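Local coordinates for lytic polysaccharide monooxygenase (Neurospora crassa, PDB 4QI8), which probably depolymerises cellulose by copper-dependent oxidative cleavage of its beta-1,4-glucosidic bonds, drawing electrons from a reducing partner, at residues A184-I192 with T202-S210; D16-D24 with F156-S164. All coordinates share one frame; numbering follows the deposited sequence.

The two contacts lie on opposite sides of the molecule's centre, about 23 Å apart between centres: one joins loop to loop, the other ties a loop to a strand of the beta-sandwich. Contact 1 joins two pieces of the long loop that follows strand 178-179; it is only partly buried, and it relies on proline and tyrosine packing, one tyrosine hydroxyl bond and three bridging waters. Contact 2 is buried and pins a loop near the N-terminus onto strand 155-166 through two backbone bonds, an arginine-glutamine pair and one water. The elements still meet: Phe156, on the strand of contact 2, packs with CE2 at 3.7 Å from CE2 of Tyr185 in contact 1, and also touches Ile192.

Contact 1: A184-I192 with T202-S210; sequences AYKASDPGI and TSYKNPGPS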
ATOM      1  N   ALA A 184      -7.486 -10.494   1.586  1.00  6.97           N
ATOM      2  CA  ALA A 184      -7.429  -9.808   2.871  1.00  8.01           C
ATOM      3  C   ALA A 184      -8.685  -9.003   3.148  1.00  7.25           C
ATOM      4  O   ALA A 184      -9.076  -8.842   4.307  1.00  8.99           O
ATOM      5  CB  ALA A 184      -6.220  -8.883   2.922  1.00  9.30           C
ATOM      6  N   TYR A 185      -9.278  -8.459   2.090  1.00  6.01           N
ATOM      7  CA  TYR A 185     -10.389  -7.535   2.219  1.00  6.61           C
ATOM      8  C   TYR A 185     -11.685  -8.140   1.699  1.00  6.63           C
ATOM      9  O   TYR A 185     -11.690  -8.909   0.725  1.00  7.22           O
ATOM     10  CB  TYR A 185     -10.119  -6.246   1.441  1.00  6.23           C
ATOM     11  CG  TYR A 185      -8.907  -5.444   1.857  1.00  6.51           C
ATOM     12  CD1 TYR A 185      -8.263  -5.656   3.064  1.00  6.43           C
ATOM     13  CD2 TYR A 185      -8.414  -4.444   1.030  1.00  6.30           C
ATOM     14  CE1 TYR A 185      -7.170  -4.913   3.429  1.00  7.08           C
ATOM     15  CE2 TYR A 185      -7.302  -3.691   1.397  1.00  7.14           C
ATOM     16  CZ  TYR A 185      -6.690  -3.929   2.608  1.00  6.44           C
ATOM     17  OH  TYR A 185      -5.583  -3.218   3.008  1.00  7.21           O
ATOM     18  N   LYS A 186     -12.772  -7.745   2.350  1.00  6.58           N
ATOM     19  CA  LYS A 186     -14.123  -8.043   1.905  1.00  6.59           C
ATOM     20  C   LYS A 186     -14.876  -6.732   1.766  1.00  5.74           C
ATOM     21  O   LYS A 186     -14.613  -5.773   2.492  1.00  6.52           O
ATOM     22  CB  LYS A 186     -14.841  -8.970   2.887  1.00  7.46           C
ATOM     23  CG  LYS A 186     -14.241 -10.381   2.927  1.00  9.60           C
ATOM     24  CD  LYS A 186     -15.036 -11.341   3.787  1.00 12.39           C
ATOM     25  CE  LYS A 186     -14.758 -11.144   5.260  1.00 14.51           C
ATOM     26  NZ  LYS A 186     -13.378 -11.580   5.620  1.00 15.25           N
ATOM     27  N   ALA A 187     -15.827  -6.692   0.850  1.00  5.95           N
ATOM     28  CA  ALA A 187     -16.594  -5.480   0.586  1.00  6.61           C
ATOM     29  C   ALA A 187     -17.403  -5.027   1.799  1.00  6.66           C
ATOM     30  O   ALA A 187     -17.785  -3.870   1.880  1.00  7.99           O
ATOM     31  CB  ALA A 187     -17.499  -5.697  -0.611  1.00  7.64           C
ATOM     32  N   SER A 188     -17.663  -5.937   2.734  1.00  6.54           N
ATOM     33  CA  SER A 188     -18.425  -5.636   3.941  1.00  7.73           C
ATOM     34  C   SER A 188     -17.555  -5.219   5.124  1.00  7.04           C
ATOM     35  O   SER A 188     -18.073  -4.949   6.202  1.00  7.56           O
ATOM     36  CB  SER A 188     -19.238  -6.862   4.350  1.00  9.14           C
ATOM     37  OG  SER A 188     -18.363  -7.962   4.525  1.00 10.32           O
ATOM     38  N   ASP A 189     -16.239  -5.202   4.960  1.00  7.18           N
ATOM     39  CA  ASP A 189     -15.384  -4.867   6.091  1.00  7.46           C
ATOM     40  C   ASP A 189     -15.733  -3.466   6.606  1.00  6.80           C
ATOM     41  O   ASP A 189     -16.038  -2.568   5.830  1.00  7.41           O
ATOM     42  CB  ASP A 189     -13.901  -4.893   5.715  1.00  7.55           C
ATOM     43  CG  ASP A 189     -13.352  -6.298   5.490  1.00  8.81           C
ATOM     44  OD1 ASP A 189     -13.981  -7.289   5.918  1.00 10.17           O
ATOM     45  OD2 ASP A 189     -12.264  -6.400   4.885  1.00  9.86           O
ATOM     46  N   PRO A 190     -15.693  -3.268   7.927  1.00  7.73           N
ATOM     47  CA  PRO A 190     -16.217  -2.028   8.512  1.00  8.27           C
ATOM     48  C   PRO A 190     -15.404  -0.774   8.220  1.00  7.51           C
ATOM     49  O   PRO A 190     -15.904   0.322   8.465  1.00  8.85           O
ATOM     50  CB  PRO A 190     -16.238  -2.331  10.021  1.00 10.91           C
ATOM     51  CG  PRO A 190     -15.256  -3.406  10.199  1.00 11.50           C
ATOM     52  CD  PRO A 190     -15.371  -4.256   8.970  1.00  8.91           C
ATOM     53  N   GLY A 191     -14.182  -0.918   7.718  1.00  7.28           N
ATOM     54  CA  GLY A 191     -13.401   0.217   7.264  1.00  8.21           C
ATOM     55  C   GLY A 191     -13.444   0.429   5.756  1.00  6.92           C
ATOM     56  O   GLY A 191     -12.759   1.315   5.242  1.00  7.05           O
ATOM     57  N   ILE A 192     -14.246  -0.382   5.065  1.00  6.19           N
ATOM     58  CA  ILE A 192     -14.431  -0.311   3.611  1.00  5.92           C
ATOM     59  C   ILE A 192     -15.880   0.084   3.283  1.00  6.36           C
ATOM     60  O   ILE A 192     -16.109   0.977   2.460  1.00  6.73           O
ATOM     61  CB  ILE A 192     -14.025  -1.647   2.948  1.00  6.38           C
ATOM     62  CG1 ILE A 192     -12.522  -1.856   3.112  1.00  6.97           C
ATOM     63  CG2 ILE A 192     -14.409  -1.668   1.474  1.00  6.60           C
ATOM     64  CD1 ILE A 192     -12.008  -3.200   2.637  1.00  6.75           C
ATOM     65  N   THR A 202     -16.924   7.671  15.323  1.00 13.18           N
ATOM     66  CA  THR A 202     -16.038   8.063  16.409  1.00 14.18           C
ATOM     67  C   THR A 202     -14.860   7.107  16.526  1.00 12.86           C
ATOM     68  O   THR A 202     -14.008   7.263  17.399  1.00 14.86           O
ATOM     69  CB  THR A 202     -16.784   8.111  17.747  1.00 15.71           C
ATOM     70  OG1 THR A 202     -17.402   6.845  18.000  1.00 17.75           O
ATOM     71  CG2 THR A 202     -17.850   9.190  17.710  1.00 16.91           C
ATOM     72  N   SER A 203     -14.806   6.135  15.622  1.00 13.53           N
ATOM     73  CA  SER A 203     -13.692   5.203  15.530  1.00 12.77           C
ATOM     74  C   SER A 203     -13.588   4.781  14.075  1.00 11.29           C
ATOM     75  O   SER A 203     -14.487   5.055  13.286  1.00 11.30           O
ATOM     76  CB  SER A 203     -13.932   3.985  16.413  1.00 13.39           C
ATOM     77  OG  SER A 203     -15.096   3.298  16.005  1.00 14.51           O
ATOM     78  N   TYR A 204     -12.484   4.134  13.726  1.00 10.54           N
ATOM     79  CA  TYR A 204     -12.259   3.686  12.355  1.00  8.38           C
ATOM     80  C   TYR A 204     -11.436   2.406  12.379  1.00  9.34           C
ATOM     81  O   TYR A 204     -10.317   2.392  12.884  1.00 10.44           O
ATOM     82  CB  TYR A 204     -11.561   4.762  11.491  1.00  8.71           C
ATOM     83  CG  TYR A 204     -11.291   4.221  10.103  1.00  8.00           C
ATOM     84  CD1 TYR A 204     -12.337   4.006   9.228  1.00  7.12           C
ATOM     85  CD2 TYR A 204     -10.008   3.870   9.689  1.00  7.44           C
ATOM     86  CE1 TYR A 204     -12.121   3.458   7.975  1.00  7.28           C
ATOM     87  CE2 TYR A 204      -9.785   3.314   8.444  1.00  6.72           C
ATOM     88  CZ  TYR A 204     -10.843   3.109   7.593  1.00  6.41           C
ATOM     89  OH  TYR A 204     -10.604   2.522   6.381  1.00  7.24           O
ATOM     90  N   LYS A 205     -11.993   1.332  11.830  1.00  8.57           N
ATOM     91  CA  LYS A 205     -11.293   0.061  11.791  1.00  8.48           C
ATOM     92  C   LYS A 205     -10.622  -0.130  10.433  1.00  8.54           C
ATOM     93  O   LYS A 205     -11.264  -0.504   9.452  1.00  9.24           O
ATOM     94  CB  LYS A 205     -12.271  -1.087  12.033  1.00  9.88           C
ATOM     95  CG  LYS A 205     -11.616  -2.461  12.088  1.00 13.46           C
ATOM     96  CD  LYS A 205     -10.603  -2.544  13.201  1.00 19.57           C
ATOM     97  CE  LYS A 205      -9.976  -3.926  13.299  1.00 24.59           C
ATOM     98  NZ  LYS A 205      -8.897  -3.913  14.326  1.00 24.16           N
ATOM     99  N   ASN A 206      -9.318   0.122  10.360  1.00  7.76           N
ATOM    100  CA  ASN A 206      -8.608  -0.095   9.104  1.00  7.24           C
ATOM    101  C   ASN A 206      -8.803  -1.524   8.633  1.00  7.73           C
ATOM    102  O   ASN A 206      -8.724  -2.455   9.432  1.00  8.19           O
ATOM    103  CB  ASN A 206      -7.111   0.112   9.282  1.00  7.67           C
ATOM    104  CG  ASN A 206      -6.763   1.519   9.680  1.00  7.46           C
ATOM    105  OD1 ASN A 206      -6.859   1.882  10.852  1.00  8.52           O
ATOM    106  ND2 ASN A 206      -6.362   2.331   8.707  1.00  7.21           N
ATOM    107  N   PRO A 207      -8.987  -1.727   7.323  1.00  7.11           N
ATOM    108  CA  PRO A 207      -9.068  -3.100   6.841  1.00  7.46           C
ATOM    109  C   PRO A 207      -7.693  -3.749   6.836  1.00  7.31           C
ATOM    110  O   PRO A 207      -6.649  -3.084   6.798  1.00  7.20           O
ATOM    111  CB  PRO A 207      -9.638  -2.939   5.427  1.00  8.05           C
ATOM    112  CG  PRO A 207      -9.122  -1.625   4.990  1.00  8.39           C
ATOM    113  CD  PRO A 207      -9.129  -0.757   6.228  1.00  7.28           C
ATOM    114  N   GLY A 208      -7.712  -5.069   6.896  1.00  7.17           N
ATOM    115  CA  GLY A 208      -6.501  -5.850   6.863  1.00  6.64           C
ATOM    116  C   GLY A 208      -5.966  -6.203   8.240  1.00  7.25           C
ATOM    117  O   GLY A 208      -6.571  -5.903   9.272  1.00  8.19           O
ATOM    118  N   PRO A 209      -4.790  -6.827   8.258  1.00  7.02           N
ATOM    119  CA  PRO A 209      -4.190  -7.336   9.488  1.00  8.22           C
ATOM    120  C   PRO A 209      -3.613  -6.232  10.341  1.00  8.00           C
ATOM    121  O   PRO A 209      -3.554  -5.072   9.940  1.00  8.41           O
ATOM    122  CB  PRO A 209      -3.092  -8.260   8.967  1.00  8.31           C
ATOM    123  CG  PRO A 209      -2.688  -7.638   7.659  1.00  8.24           C
ATOM    124  CD  PRO A 209      -3.976  -7.147   7.068  1.00  8.29           C
ATOM    125  N   SER A 210      -3.196  -6.619  11.532  1.00  9.78           N
ATOM    126  CA  SER A 210      -2.509  -5.716  12.435  1.00 11.30           C
ATOM    127  C   SER A 210      -1.201  -5.212  11.836  1.00 10.48           C
ATOM    128  O   SER A 210      -0.589  -5.891  11.030  1.00  9.37           O
ATOM    129  CB  SER A 210      -2.211  -6.451  13.738  1.00 12.88           C
ATOM    130  OG  SER A 210      -3.398  -6.972  14.318  1.00 15.27           O
TER
HETATM  131  O   HOH W   1     -10.256  -6.365   6.801  1.00 10.39           O
HETATM  132  O   HOH W   2     -14.742   1.365  10.887  1.00 10.24           O
HETATM  133  O   HOH W   3     -12.177  -2.863   8.108  1.00  8.91           O
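Pro207 drives its ring against two side chains of 184-192 at once. Its CB sits over one face of Tyr185 as a CH-pi contact, 4.1 Å from the ring centroid and displaced toward CE1. The same Pro207 CB meets CD1 of Ile192 at 3.7 Å, and Pro207 CG packs on the isoleucine CG1 as well. With CG beside its own backbone N (chi1 -61°), the Tyr185 ring is carried over to the proline and on along Gly208, whose CA lies at the ring edge and whose N is 3.5 Å from Tyr185 CE1. The phenol oxygen continues into the sandwich, where Glu141 and Tyr79 hold it. Both segments belong to the long loop after strand 178-179, the C-terminal loop that in AA9 monooxygenases wraps one flank of the immunoglobulin-like beta-sandwich. Gly191 is the second anchor. Its CA approaches Lys205 O to 3.1 Å in a CA-H...O contact, so close that any beta carbon would collide with that oxygen. Tyr204, whose ring has Gly191 O at its edge, donates its OH to that oxygen at 2.7 Å; the hydroxyl stands 15° off the carbonyl plane. Water fills in where the backbones do not pair directly: one molecule takes the N-H of Gly191 and donates to Lys205 O, and another joins Pro190 O to Lys205 N. A third links Gly208 N to Asp189 OD2. That carboxylate oxygen also receives Lys186 N at 2.9 Å, from above the carboxylate plane, across the type I turn from Lys186 to Asp189.

Contact 2: D16-D24 with F156-S164; sequences DWQYVRRAD and FYISCAQLS
Arg21 and Gln162 cross at about a right angle, their guanidinium and amide planes 84° apart. Gln162 OE1 lies at the guanidinium edge, in its plane, and takes the N-H of Arg21 NE on an in-plane lone pair at 2.9 Å, nearly straight at 169°. Arg21 NH2 adds a weak bond to the same oxygen, which is also reached by Ala50 N. The arginine chain leaves beside its backbone N (chi1 -66°) and then runs extended, bringing NE to OE1 of the glutamine. Its far end is held by Trp92 O, bonded to NH2, while Thr53 OG1 fixes the amide nitrogen of Gln162. Were Arg21 exchanged for an alanine, Gln162 OE1 would probably lose both guanidinium donors and be left to Ala50 N, and Trp92 O would lose its guanidinium partner. Next to this pair, loop 16-24 lies along strand 155-166 of the sandwich and makes a single antiparallel beta bridge, with Val20 and Ala161 as a non-hydrogen-bonded pair. Gln162 N donates to Tyr19 O at 2.9 Å and Arg21 N to Cys160 O, also at 2.9 Å. Beyond the bridge, a water carries the connection from Cys160 N to Arg21 O. The same strand carries Cys160, in a disulfide with Cys42, and Tyr157, part of the copper site. On the opposite face from Arg21 and Gln162, Val20 sends CG1 to within 3.4 Å of Ser159 OG and CG2 to within 4.1 Å of Ala161 CB. That serine hydroxyl has polar partners in Phe4 O and Tyr64 OH. Trp17 comes edge-on, its CZ3 at 4.3 Å from Ser159 CB, with Arg22 CG resting on one face of the indole.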
ATOM      1  N   ASP A  16       8.977   8.246 -13.033  1.00  8.04           N
ATOM      2  CA  ASP A  16       7.716   7.534 -12.913  1.00  8.43           C
ATOM      3  C   ASP A  16       7.869   6.106 -13.412  1.00  7.70           C
ATOM      4  O   ASP A  16       8.393   5.876 -14.500  1.00  8.61           O
ATOM      5  CB  ASP A  16       6.622   8.216 -13.728  1.00 10.26           C
ATOM      6  CG  ASP A  16       6.140   9.526 -13.115  1.00 11.76           C
ATOM      7  OD1 ASP A  16       6.494   9.827 -11.960  1.00 13.69           O
ATOM      8  OD2 ASP A  16       5.361  10.245 -13.785  1.00 15.17           O
ATOM      9  N   TRP A  17       7.392   5.167 -12.602  1.00  8.52           N
ATOM     10  CA  TRP A  17       7.358   3.737 -12.921  1.00  9.07           C
ATOM     11  C   TRP A  17       8.749   3.140 -13.134  1.00  9.55           C
ATOM     12  O   TRP A  17       8.895   2.079 -13.743  1.00 12.38           O
ATOM     13  CB  TRP A  17       6.444   3.458 -14.116  1.00 10.95           C
ATOM     14  CG  TRP A  17       5.134   4.184 -14.042  1.00  8.93           C
ATOM     15  CD1 TRP A  17       4.692   5.131 -14.907  1.00 11.54           C
ATOM     16  CD2 TRP A  17       4.099   4.034 -13.050  1.00  7.46           C
ATOM     17  NE1 TRP A  17       3.454   5.572 -14.536  1.00  9.78           N
ATOM     18  CE2 TRP A  17       3.064   4.920 -13.397  1.00  8.51           C
ATOM     19  CE3 TRP A  17       3.940   3.228 -11.916  1.00  6.73           C
ATOM     20  CZ2 TRP A  17       1.890   5.036 -12.648  1.00  8.69           C
ATOM     21  CZ3 TRP A  17       2.760   3.339 -11.177  1.00  6.81           C
ATOM     22  CH2 TRP A  17       1.757   4.235 -11.546  1.00  7.50           C
ATOM     23  N   GLN A  18       9.770   3.772 -12.567  1.00  9.41           N
ATOM     24  CA  GLN A  18      11.116   3.215 -12.654  1.00  9.97           C
ATOM     25  C   GLN A  18      11.273   2.047 -11.690  1.00  7.99           C
ATOM     26  O   GLN A  18      11.681   0.963 -12.094  1.00 10.65           O
ATOM     27  CB  GLN A  18      12.182   4.268 -12.377  1.00 10.72           C
ATOM     28  CG  GLN A  18      13.584   3.694 -12.467  1.00 12.18           C
ATOM     29  CD  GLN A  18      14.649   4.719 -12.222  1.00 14.74           C
ATOM     30  OE1 GLN A  18      14.365   5.831 -11.783  1.00 15.40           O
ATOM     31  NE2 GLN A  18      15.889   4.356 -12.510  1.00 15.15           N
ATOM     32  N   TYR A  19      10.941   2.271 -10.420  1.00  6.61           N
ATOM     33  CA  TYR A  19      11.007   1.239  -9.386  1.00  6.81           C
ATOM     34  C   TYR A  19       9.619   0.740  -8.994  1.00  6.38           C
ATOM     35  O   TYR A  19       9.496  -0.120  -8.135  1.00  8.48           O
ATOM     36  CB  TYR A  19      11.715   1.794  -8.149  1.00  8.11           C
ATOM     37  CG  TYR A  19      13.136   2.202  -8.414  1.00  9.06           C
ATOM     38  CD1 TYR A  19      14.124   1.256  -8.564  1.00 11.01           C
ATOM     39  CD2 TYR A  19      13.499   3.531  -8.517  1.00 14.29           C
ATOM     40  CE1 TYR A  19      15.435   1.611  -8.810  1.00 14.42           C
ATOM     41  CE2 TYR A  19      14.817   3.892  -8.764  1.00 15.81           C
ATOM     42  CZ  TYR A  19      15.770   2.929  -8.906  1.00 16.20           C
ATOM     43  OH  TYR A  19      17.070   3.306  -9.147  1.00 19.94           O
ATOM     44  N   VAL A  20       8.582   1.301  -9.611  1.00  6.20           N
ATOM     45  CA  VAL A  20       7.206   0.943  -9.323  1.00  5.55           C
ATOM     46  C   VAL A  20       6.621   0.262 -10.550  1.00  5.46           C
ATOM     47  O   VAL A  20       6.717   0.785 -11.662  1.00  6.35           O
ATOM     48  CB  VAL A  20       6.390   2.196  -8.946  1.00  5.97           C
ATOM     49  CG1 VAL A  20       4.929   1.838  -8.712  1.00  6.24           C
ATOM     50  CG2 VAL A  20       6.992   2.877  -7.719  1.00  7.27           C
ATOM     51  N   ARG A  21       6.064  -0.930 -10.358  1.00  5.25           N
ATOM     52  CA  ARG A  21       5.386  -1.641 -11.432  1.00  5.86           C
ATOM     53  C   ARG A  21       4.296  -0.758 -12.006  1.00  5.24           C
ATOM     54  O   ARG A  21       3.509  -0.188 -11.258  1.00  5.35           O
ATOM     55  CB  ARG A  21       4.810  -2.943 -10.883  1.00  6.00           C
ATOM     56  CG  ARG A  21       5.897  -3.905 -10.448  1.00  6.47           C
ATOM     57  CD  ARG A  21       5.361  -5.261 -10.032  1.00  7.12           C
ATOM     58  NE  ARG A  21       6.461  -6.187  -9.779  1.00  6.95           N
ATOM     59  CZ  ARG A  21       6.331  -7.403  -9.264  1.00  8.06           C
ATOM     60  NH1 ARG A  21       5.134  -7.871  -8.915  1.00  8.06           N
ATOM     61  NH2 ARG A  21       7.411  -8.156  -9.101  1.00  8.51           N
ATOM     62  N   ARG A  22       4.235  -0.623 -13.328  1.00  5.38           N
ATOM     63  CA  ARG A  22       3.298   0.347 -13.869  1.00  5.82           C
ATOM     64  C   ARG A  22       1.861  -0.092 -13.585  1.00  5.64           C
ATOM     65  O   ARG A  22       1.407  -1.159 -14.006  1.00  6.25           O
ATOM     66  CB  ARG A  22       3.494   0.611 -15.362  1.00  7.37           C
ATOM     67  CG  ARG A  22       2.634   1.803 -15.814  1.00  8.03           C
ATOM     68  CD  ARG A  22       3.025   2.388 -17.132  1.00  8.99           C
ATOM     69  NE  ARG A  22       2.554   1.556 -18.217  1.00 10.01           N
ATOM     70  CZ  ARG A  22       2.723   1.856 -19.502  1.00 10.50           C
ATOM     71  NH1 ARG A  22       3.353   2.971 -19.859  1.00 14.73           N
ATOM     72  NH2 ARG A  22       2.250   1.042 -20.442  1.00 11.58           N
ATOM     73  N   ALA A  23       1.144   0.741 -12.847  1.00  5.26           N
ATOM     74  CA  ALA A  23      -0.221   0.434 -12.464  1.00  4.62           C
ATOM     75  C   ALA A  23      -1.159   0.630 -13.637  1.00  4.91           C
ATOM     76  O   ALA A  23      -0.928   1.479 -14.505  1.00  5.27           O
ATOM     77  CB  ALA A  23      -0.640   1.324 -11.303  1.00  5.46           C
ATOM     78  N   ASP A  24      -2.250  -0.124 -13.631  1.00  4.90           N
ATOM     79  CA  ASP A  24      -3.198  -0.072 -14.725  1.00  5.21           C
ATOM     80  C   ASP A  24      -3.922   1.274 -14.808  1.00  5.29           C
ATOM     81  O   ASP A  24      -4.565   1.535 -15.828  1.00  5.58           O
ATOM     82  CB  ASP A  24      -4.235  -1.199 -14.631  1.00  4.85           C
ATOM     83  CG  ASP A  24      -3.683  -2.578 -14.950  1.00  5.45           C
ATOM     84  OD1 ASP A  24      -2.611  -2.690 -15.582  1.00  6.64           O
ATOM     85  OD2 ASP A  24      -4.365  -3.559 -14.568  1.00  6.10           O
ATOM     86  N   PHE A 156      -9.870   2.361  -4.193  1.00  4.69           N
ATOM     87  CA  PHE A 156      -8.495   1.984  -3.863  1.00  5.05           C
ATOM     88  C   PHE A 156      -7.528   2.469  -4.947  1.00  4.82           C
ATOM     89  O   PHE A 156      -7.676   2.134  -6.128  1.00  5.44           O
ATOM     90  CB  PHE A 156      -8.360   0.462  -3.717  1.00  5.06           C
ATOM     91  CG  PHE A 156      -9.160  -0.133  -2.587  1.00  5.57           C
ATOM     92  CD1 PHE A 156     -10.513  -0.406  -2.728  1.00  6.32           C
ATOM     93  CD2 PHE A 156      -8.536  -0.466  -1.398  1.00  6.73           C
ATOM     94  CE1 PHE A 156     -11.226  -0.976  -1.689  1.00  7.34           C
ATOM     95  CE2 PHE A 156      -9.247  -1.042  -0.365  1.00  7.13           C
ATOM     96  CZ  PHE A 156     -10.595  -1.292  -0.515  1.00  8.46           C
ATOM     97  N   TYR A 157      -6.533   3.247  -4.529  1.00  4.73           N
ATOM     98  CA  TYR A 157      -5.492   3.772  -5.416  1.00  4.99           C
ATOM     99  C   TYR A 157      -4.192   3.084  -4.992  1.00  4.58           C
ATOM    100  O   TYR A 157      -3.738   3.267  -3.873  1.00  5.57           O
ATOM    101  CB  TYR A 157      -5.400   5.300  -5.281  1.00  5.40           C
ATOM    102  CG  TYR A 157      -6.694   5.994  -5.642  1.00  5.27           C
ATOM    103  CD1 TYR A 157      -6.955   6.361  -6.966  1.00  5.14           C
ATOM    104  CD2 TYR A 157      -7.661   6.283  -4.679  1.00  5.17           C
ATOM    105  CE1 TYR A 157      -8.135   6.985  -7.317  1.00  5.23           C
ATOM    106  CE2 TYR A 157      -8.844   6.916  -5.027  1.00  5.19           C
ATOM    107  CZ  TYR A 157      -9.075   7.262  -6.346  1.00  5.45           C
ATOM    108  OH  TYR A 157     -10.239   7.885  -6.738  1.00  5.76           O
ATOM    109  N   ILE A 158      -3.632   2.258  -5.876  1.00  4.53           N
ATOM    110  CA  ILE A 158      -2.635   1.247  -5.517  1.00  4.43           C
ATOM    111  C   ILE A 158      -1.442   1.263  -6.463  1.00  4.83           C
ATOM    112  O   ILE A 158      -1.615   1.476  -7.669  1.00  4.94           O
ATOM    113  CB  ILE A 158      -3.284  -0.162  -5.564  1.00  5.15           C
ATOM    114  CG1 ILE A 158      -4.355  -0.294  -4.479  1.00  5.67           C
ATOM    115  CG2 ILE A 158      -2.247  -1.279  -5.435  1.00  5.44           C
ATOM    116  CD1 ILE A 158      -5.362  -1.408  -4.762  1.00  6.39           C
ATOM    117  N   SER A 159      -0.253   0.974  -5.931  1.00  4.79           N
ATOM    118  CA  SER A 159       0.842   0.485  -6.765  1.00  4.99           C
ATOM    119  C   SER A 159       1.779  -0.344  -5.902  1.00  4.72           C
ATOM    120  O   SER A 159       1.647  -0.382  -4.679  1.00  5.34           O
ATOM    121  CB  SER A 159       1.613   1.636  -7.430  1.00  4.79           C
ATOM    122  OG  SER A 159       2.373   2.320  -6.454  1.00  5.33           O
ATOM    123  N   CYS A 160       2.757  -0.974  -6.558  1.00  4.92           N
ATOM    124  CA  CYS A 160       3.779  -1.759  -5.877  1.00  5.09           C
ATOM    125  C   CYS A 160       5.174  -1.457  -6.393  1.00  5.18           C
ATOM    126  O   CYS A 160       5.419  -1.482  -7.592  1.00  5.83           O
ATOM    127  CB  CYS A 160       3.549  -3.252  -6.073  1.00  6.31           C
ATOM    128  SG  CYS A 160       2.062  -3.849  -5.268  1.00  5.89           S
ATOM    129  N   ALA A 161       6.080  -1.217  -5.449  1.00  5.67           N
ATOM    130  CA  ALA A 161       7.486  -0.963  -5.729  1.00  6.07           C
ATOM    131  C   ALA A 161       8.342  -2.203  -5.515  1.00  5.31           C
ATOM    132  O   ALA A 161       8.043  -3.036  -4.662  1.00  6.98           O
ATOM    133  CB  ALA A 161       7.993   0.167  -4.852  1.00  6.83           C
ATOM    134  N   GLN A 162       9.404  -2.309  -6.306  1.00  6.07           N
ATOM    135  CA  GLN A 162      10.400  -3.358  -6.151  1.00  6.48           C
ATOM    136  C   GLN A 162      11.580  -2.832  -5.359  1.00  7.04           C
ATOM    137  O   GLN A 162      12.217  -1.852  -5.761  1.00  7.40           O
ATOM    138  CB  GLN A 162      10.861  -3.894  -7.518  1.00  7.23           C
ATOM    139  CG  GLN A 162       9.721  -4.542  -8.294  1.00  7.72           C
ATOM    140  CD  GLN A 162      10.093  -5.195  -9.612  1.00  8.27           C
ATOM    141  OE1 GLN A 162       9.206  -5.640 -10.350  1.00  8.27           O
ATOM    142  NE2 GLN A 162      11.392  -5.280  -9.913  1.00  9.54           N
ATOM    143  N   LEU A 163      11.860  -3.492  -4.237  1.00  6.81           N
ATOM    144  CA  LEU A 163      12.955  -3.130  -3.331  1.00  7.13           C
ATOM    145  C   LEU A 163      13.925  -4.279  -3.130  1.00  8.55           C
ATOM    146  O   LEU A 163      13.554  -5.451  -3.189  1.00  8.48           O
ATOM    147  CB  LEU A 163      12.432  -2.755  -1.940  1.00  8.17           C
ATOM    148  CG  LEU A 163      11.351  -1.688  -1.846  1.00  8.48           C
ATOM    149  CD1 LEU A 163      11.023  -1.441  -0.380  1.00  9.60           C
ATOM    150  CD2 LEU A 163      11.768  -0.390  -2.533  1.00  9.38           C
ATOM    151  N   SER A 164      15.173  -3.922  -2.863  1.00  8.54           N
ATOM    152  CA  SER A 164      16.160  -4.837  -2.306  1.00  9.97           C
ATOM    153  C   SER A 164      16.511  -4.304  -0.922  1.00 10.78           C
ATOM    154  O   SER A 164      17.164  -3.272  -0.805  1.00 11.09           O
ATOM    155  CB  SER A 164      17.394  -4.904  -3.196  1.00 12.43           C
ATOM    156  OG  SER A 164      18.392  -5.704  -2.596  1.00 14.87           O
TER
HETATM  157  O   HOH W   4       2.013  -1.335  -9.262  1.00  7.02           O